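Local coordinates for protein endoglucanase EG-II (Hypocrea jecorina, PDB 3QR3) that probably hydrolyses internal beta-1,4-glucosidic bonds of cellulose, as an endoglucanase whose catalytic domain is a glycosyl hydrolase family 5 TIM barrel, at residues A[3-8]-A[97-102]; A[49-52]-A[56-59]. All coordinates share one frame; numbering follows the deposited sequence.

How the contacts relate
Both contacts lie near the N-terminal ends of the first three barrel strands, with centres about 8 Å apart, and contact 2 is nested within the loop that contact 1 closes. Contact 2 brings the chain from helix 44-55 toward strand 59-64, while contact 1 joins the strands on either side of that one, 5-11 and 99-104. Thr58 ties the two together through probable backbone hydrogen bonds: its N lies 2.8 Å from Ala6 O, and its O lies 2.9 Å from Tyr99 N. In TIM-barrel enzymes such as family 5 glycosidases the active site opens at the C-terminal ends of the strands, so both contacts probably belong to the framework beneath it.

Contact 1: A[3-8]-A[97-102]; sequences VRFAGV and GAYCIV
At the N-terminal end of the TIM barrel, Phe5 and Tyr99, the first residues of strands 5-11 and 99-104, meet across the start of strand 59-64, which runs between them. Their CA atoms are 8.2 Å apart, and the gap is bridged by rings. Both side chains have CG anti to their own carbonyl carbon (chi1 -61° in Phe5), which swings each ring toward the other strand. The ring centroids are 4.6 Å apart, but the planes are inclined at 52°, so this is neither a stack nor an edge-to-face pair. Phe5 CZ lies over one face of the tyrosine ring, 3.5 Å above its plane and displaced toward the rim. The tightest approach is beside it, where Phe5 CE1 comes within 3.3 Å of Tyr99 CD1.

Arg4 adds a second layer. Its chain, extended from CG to NE, runs over the phenylalanine, with Arg4 CG 3.8 Å above the centre of one face of the Phe5 ring. The guanidinium thereby reaches the far end of the tyrosine, where Arg4 NH2 is 3.2 Å from Tyr99 OH; the guanidinium plane is turned 77° from the tyrosine ring. Arg141 also touches Tyr99 and hydrogen-bonds to Ala98 O. Ile59 of the strand between touches both Phe5 and Tyr99, completing side-chain packing between next-but-one strands inside a (beta/alpha)8 barrel.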
loop_
_atom_site.group_PDB
_atom_site.type_symbol
_atom_site.label_atom_id
_atom_site.label_comp_id
_atom_site.label_asym_id
_atom_site.label_seq_id
_atom_site.Cartn_x
_atom_site.Cartn_y
_atom_site.Cartn_z
ATOM N N VAL A 3 10.686 -9.441 -9.624
ATOM C CA VAL A 3 10.528 -8.075 -9.155
ATOM C C VAL A 3 11.349 -7.885 -7.894
ATOM O O VAL A 3 11.598 -8.828 -7.144
ATOM C CB VAL A 3 9.060 -7.731 -8.866
ATOM C CG1 VAL A 3 8.229 -7.842 -10.148
ATOM C CG2 VAL A 3 8.503 -8.653 -7.771
ATOM N N ARG A 4 11.774 -6.660 -7.652
ATOM C CA ARG A 4 12.620 -6.404 -6.498
ATOM C C ARG A 4 11.914 -6.652 -5.156
ATOM O O ARG A 4 12.494 -7.231 -4.236
ATOM C CB ARG A 4 13.154 -4.978 -6.575
ATOM C CG ARG A 4 14.106 -4.614 -5.470
ATOM C CD ARG A 4 14.735 -3.255 -5.709
ATOM N NE ARG A 4 15.460 -2.839 -4.519
ATOM C CZ ARG A 4 15.917 -1.617 -4.307
ATOM N NH1 ARG A 4 15.726 -0.668 -5.217
ATOM N NH2 ARG A 4 16.565 -1.353 -3.182
ATOM N N PHE A 5 10.657 -6.226 -5.052
ATOM C CA PHE A 5 9.952 -6.265 -3.784
ATOM C C PHE A 5 8.771 -7.228 -3.784
ATOM O O PHE A 5 7.932 -7.215 -4.682
ATOM C CB PHE A 5 9.505 -4.855 -3.392
ATOM C CG PHE A 5 10.643 -3.890 -3.217
ATOM C CD1 PHE A 5 11.630 -4.133 -2.272
ATOM C CD2 PHE A 5 10.720 -2.736 -3.978
ATOM C CE1 PHE A 5 12.672 -3.257 -2.099
ATOM C CE2 PHE A 5 11.765 -1.844 -3.810
ATOM C CZ PHE A 5 12.743 -2.104 -2.871
ATOM N N ALA A 6 8.744 -8.092 -2.777
ATOM C CA ALA A 6 7.650 -9.026 -2.573
ATOM C C ALA A 6 7.297 -8.914 -1.110
ATOM O O ALA A 6 8.187 -8.942 -0.260
ATOM C CB ALA A 6 8.089 -10.451 -2.883
ATOM N N GLY A 7 6.012 -8.759 -0.812
ATOM C CA GLY A 7 5.590 -8.670 0.570
ATOM C C GLY A 7 4.090 -8.663 0.722
ATOM O O GLY A 7 3.352 -9.108 -0.170
ATOM N N VAL A 8 3.635 -8.146 1.860
ATOM C CA VAL A 8 2.228 -8.205 2.211
ATOM C C VAL A 8 1.812 -6.971 3.001
ATOM O O VAL A 8 2.639 -6.286 3.610
ATOM C CB VAL A 8 1.911 -9.445 3.060
ATOM C CG1 VAL A 8 2.431 -10.715 2.383
ATOM C CG2 VAL A 8 2.527 -9.285 4.426
ATOM N N GLY A 97 15.265 -5.022 7.717
ATOM C CA GLY A 97 15.908 -4.694 6.454
ATOM C C GLY A 97 14.929 -4.484 5.302
ATOM O O GLY A 97 15.335 -4.232 4.170
ATOM N N ALA A 98 13.635 -4.592 5.583
ATOM C CA ALA A 98 12.618 -4.423 4.547
ATOM C C ALA A 98 12.391 -2.955 4.219
ATOM O O ALA A 98 12.790 -2.073 4.975
ATOM C CB ALA A 98 11.298 -5.069 4.970
ATOM N N TYR A 99 11.763 -2.712 3.074
ATOM C CA TYR A 99 11.164 -1.421 2.761
ATOM C C TYR A 99 9.776 -1.397 3.362
ATOM O O TYR A 99 9.107 -2.433 3.426
ATOM C CB TYR A 99 11.072 -1.231 1.251
ATOM C CG TYR A 99 12.336 -0.687 0.653
ATOM C CD1 TYR A 99 13.471 -1.474 0.550
ATOM C CD2 TYR A 99 12.392 0.618 0.180
ATOM C CE1 TYR A 99 14.639 -0.974 -0.009
ATOM C CE2 TYR A 99 13.548 1.124 -0.371
ATOM C CZ TYR A 99 14.667 0.325 -0.464
ATOM O OH TYR A 99 15.818 0.832 -1.020
ATOM N N CYS A 100 9.341 -0.217 3.793
ATOM C CA CYS A 100 8.092 -0.101 4.528
ATOM C C CYS A 100 7.218 1.013 3.973
ATOM O O CYS A 100 7.574 2.190 4.036
ATOM C CB CYS A 100 8.367 0.143 6.011
ATOM S SG CYS A 100 7.451 -0.977 7.094
ATOM N N ILE A 101 6.066 0.627 3.433
ATOM C CA ILE A 101 5.160 1.589 2.817
ATOM C C ILE A 101 4.170 2.146 3.827
ATOM O O ILE A 101 3.341 1.408 4.391
ATOM C CB ILE A 101 4.382 0.979 1.635
ATOM C CG1 ILE A 101 5.332 0.369 0.611
ATOM C CG2 ILE A 101 3.498 2.045 0.980
ATOM C CD1 ILE A 101 4.621 -0.364 -0.522
ATOM N N VAL A 102 4.279 3.446 4.072
ATOM C CA VAL A 102 3.321 4.154 4.908
ATOM C C VAL A 102 2.136 4.484 4.014
ATOM O O VAL A 102 2.272 5.228 3.046
ATOM C CB VAL A 102 3.948 5.435 5.495
ATOM C CG1 VAL A 102 2.885 6.310 6.205
ATOM C CG2 VAL A 102 5.075 5.075 6.454
#

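Contact 2: A[49-52]-A[56-59]; sequences QHFV and GMTI
Phe51 lies alongside Met57, the two side chains pointing the same way, with Met57 SD set against CB, CG and CD1 of the phenylalanine. Met57 SD is 3.5 Å from Phe51 CD1 and 4.2 Å from the ring centroid, 42° off the ring normal, an oblique Met-aromatic contact. The methionine is extended beyond CG, which carries SD and CE along the phenylalanine. One face of the Phe51 ring also meets CD2 of its neighbour His50. Val8 of strand 5-11 touches both Phe51 and Met57, so the pair belongs to the packing between helix and barrel.

The backbone beneath belongs to a helix-to-strand connection of the beta/alpha barrel: Gly56, the first residue past helix 44-55, has a positive phi that turns the chain toward strand 59-64. Met57 N folds back to donate to Phe51 O at 3.2 Å, with a nearly straight N-H...O angle of 165°, although the donor sits above the carbonyl plane. Gly56 N is badly angled for that same oxygen, and it stands 3.6 Å from Val52 O. A water bridges the two, donating to Val52 O and accepting a weak bond from Gly56 N. A second water donates to Val52 O at 2.8 Å and to Met57 O at 2.9 Å, bridging the two carbonyls. Val52 CG2 rests 3.6 Å from Met57 O, and the Val52 side chain lies about 8 Å from a bound magnesium ion.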
loop_
_atom_site.group_PDB
_atom_site.type_symbol
_atom_site.label_atom_id
_atom_site.label_comp_id
_atom_site.label_asym_id
_atom_site.label_seq_id
_atom_site.Cartn_x
_atom_site.Cartn_y
_atom_site.Cartn_z
ATOM N N GLN A 49 8.541 -10.759 10.759
ATOM C CA GLN A 49 9.806 -11.465 10.951
ATOM C C GLN A 49 9.763 -12.833 10.260
ATOM O O GLN A 49 10.717 -13.236 9.597
ATOM C CB GLN A 49 10.125 -11.612 12.439
ATOM C CG GLN A 49 11.463 -12.272 12.722
ATOM C CD GLN A 49 11.669 -12.561 14.197
ATOM O OE1 GLN A 49 12.787 -12.483 14.704
ATOM N NE2 GLN A 49 10.586 -12.902 14.894
ATOM N N HIS A 50 8.647 -13.534 10.414
ATOM C CA HIS A 50 8.413 -14.781 9.694
ATOM C C HIS A 50 8.459 -14.582 8.173
ATOM O O HIS A 50 9.118 -15.335 7.459
ATOM C CB HIS A 50 7.066 -15.382 10.108
ATOM C CG HIS A 50 6.437 -16.246 9.063
ATOM N ND1 HIS A 50 6.929 -17.493 8.729
ATOM C CD2 HIS A 50 5.348 -16.049 8.281
ATOM C CE1 HIS A 50 6.171 -18.025 7.786
ATOM N NE2 HIS A 50 5.206 -17.168 7.494
ATOM N N PHE A 51 7.741 -13.580 7.683
ATOM C CA PHE A 51 7.699 -13.303 6.251
ATOM C C PHE A 51 9.090 -13.040 5.685
ATOM O O PHE A 51 9.415 -13.495 4.592
ATOM C CB PHE A 51 6.772 -12.118 5.958
ATOM C CG PHE A 51 5.309 -12.470 6.005
ATOM C CD1 PHE A 51 4.837 -13.590 5.341
ATOM C CD2 PHE A 51 4.408 -11.673 6.698
ATOM C CE1 PHE A 51 3.490 -13.914 5.370
ATOM C CE2 PHE A 51 3.062 -11.987 6.728
ATOM C CZ PHE A 51 2.602 -13.111 6.069
ATOM N N VAL A 52 9.913 -12.314 6.436
ATOM C CA VAL A 52 11.249 -11.965 5.968
ATOM C C VAL A 52 12.181 -13.174 6.058
ATOM O O VAL A 52 12.917 -13.474 5.116
ATOM C CB VAL A 52 11.854 -10.778 6.762
ATOM C CG1 VAL A 52 13.342 -10.590 6.415
ATOM C CG2 VAL A 52 11.074 -9.494 6.485
ATOM N N GLY A 56 11.189 -14.948 2.302
ATOM C CA GLY A 56 11.993 -14.136 1.407
ATOM C C GLY A 56 11.377 -12.800 1.029
ATOM O O GLY A 56 11.686 -12.238 -0.025
ATOM N N MET A 57 10.514 -12.278 1.890
ATOM C CA MET A 57 9.851 -11.011 1.603
ATOM C C MET A 57 10.697 -9.808 1.982
ATOM O O MET A 57 11.448 -9.840 2.960
ATOM C CB MET A 57 8.492 -10.961 2.292
ATOM C CG MET A 57 7.504 -11.890 1.627
ATOM S SD MET A 57 5.933 -11.935 2.474
ATOM C CE MET A 57 5.091 -13.126 1.428
ATOM N N THR A 58 10.556 -8.738 1.209
ATOM C CA THR A 58 11.427 -7.572 1.358
ATOM C C THR A 58 10.669 -6.250 1.477
ATOM O O THR A 58 11.274 -5.179 1.600
ATOM C CB THR A 58 12.370 -7.478 0.165
ATOM O OG1 THR A 58 11.610 -7.679 -1.034
ATOM C CG2 THR A 58 13.441 -8.563 0.255
ATOM N N ILE A 59 9.345 -6.311 1.447
ATOM C CA ILE A 59 8.560 -5.097 1.621
ATOM C C ILE A 59 7.275 -5.372 2.405
ATOM O O ILE A 59 6.704 -6.455 2.317
ATOM C CB ILE A 59 8.246 -4.449 0.255
ATOM C CG1 ILE A 59 7.727 -3.015 0.432
ATOM C CG2 ILE A 59 7.267 -5.319 -0.539
ATOM C CD1 ILE A 59 7.912 -2.140 -0.793
HETATM O O HOH W 1 13.604 -15.993 3.621
HETATM O O HOH W 2 13.643 -11.757 3.090
#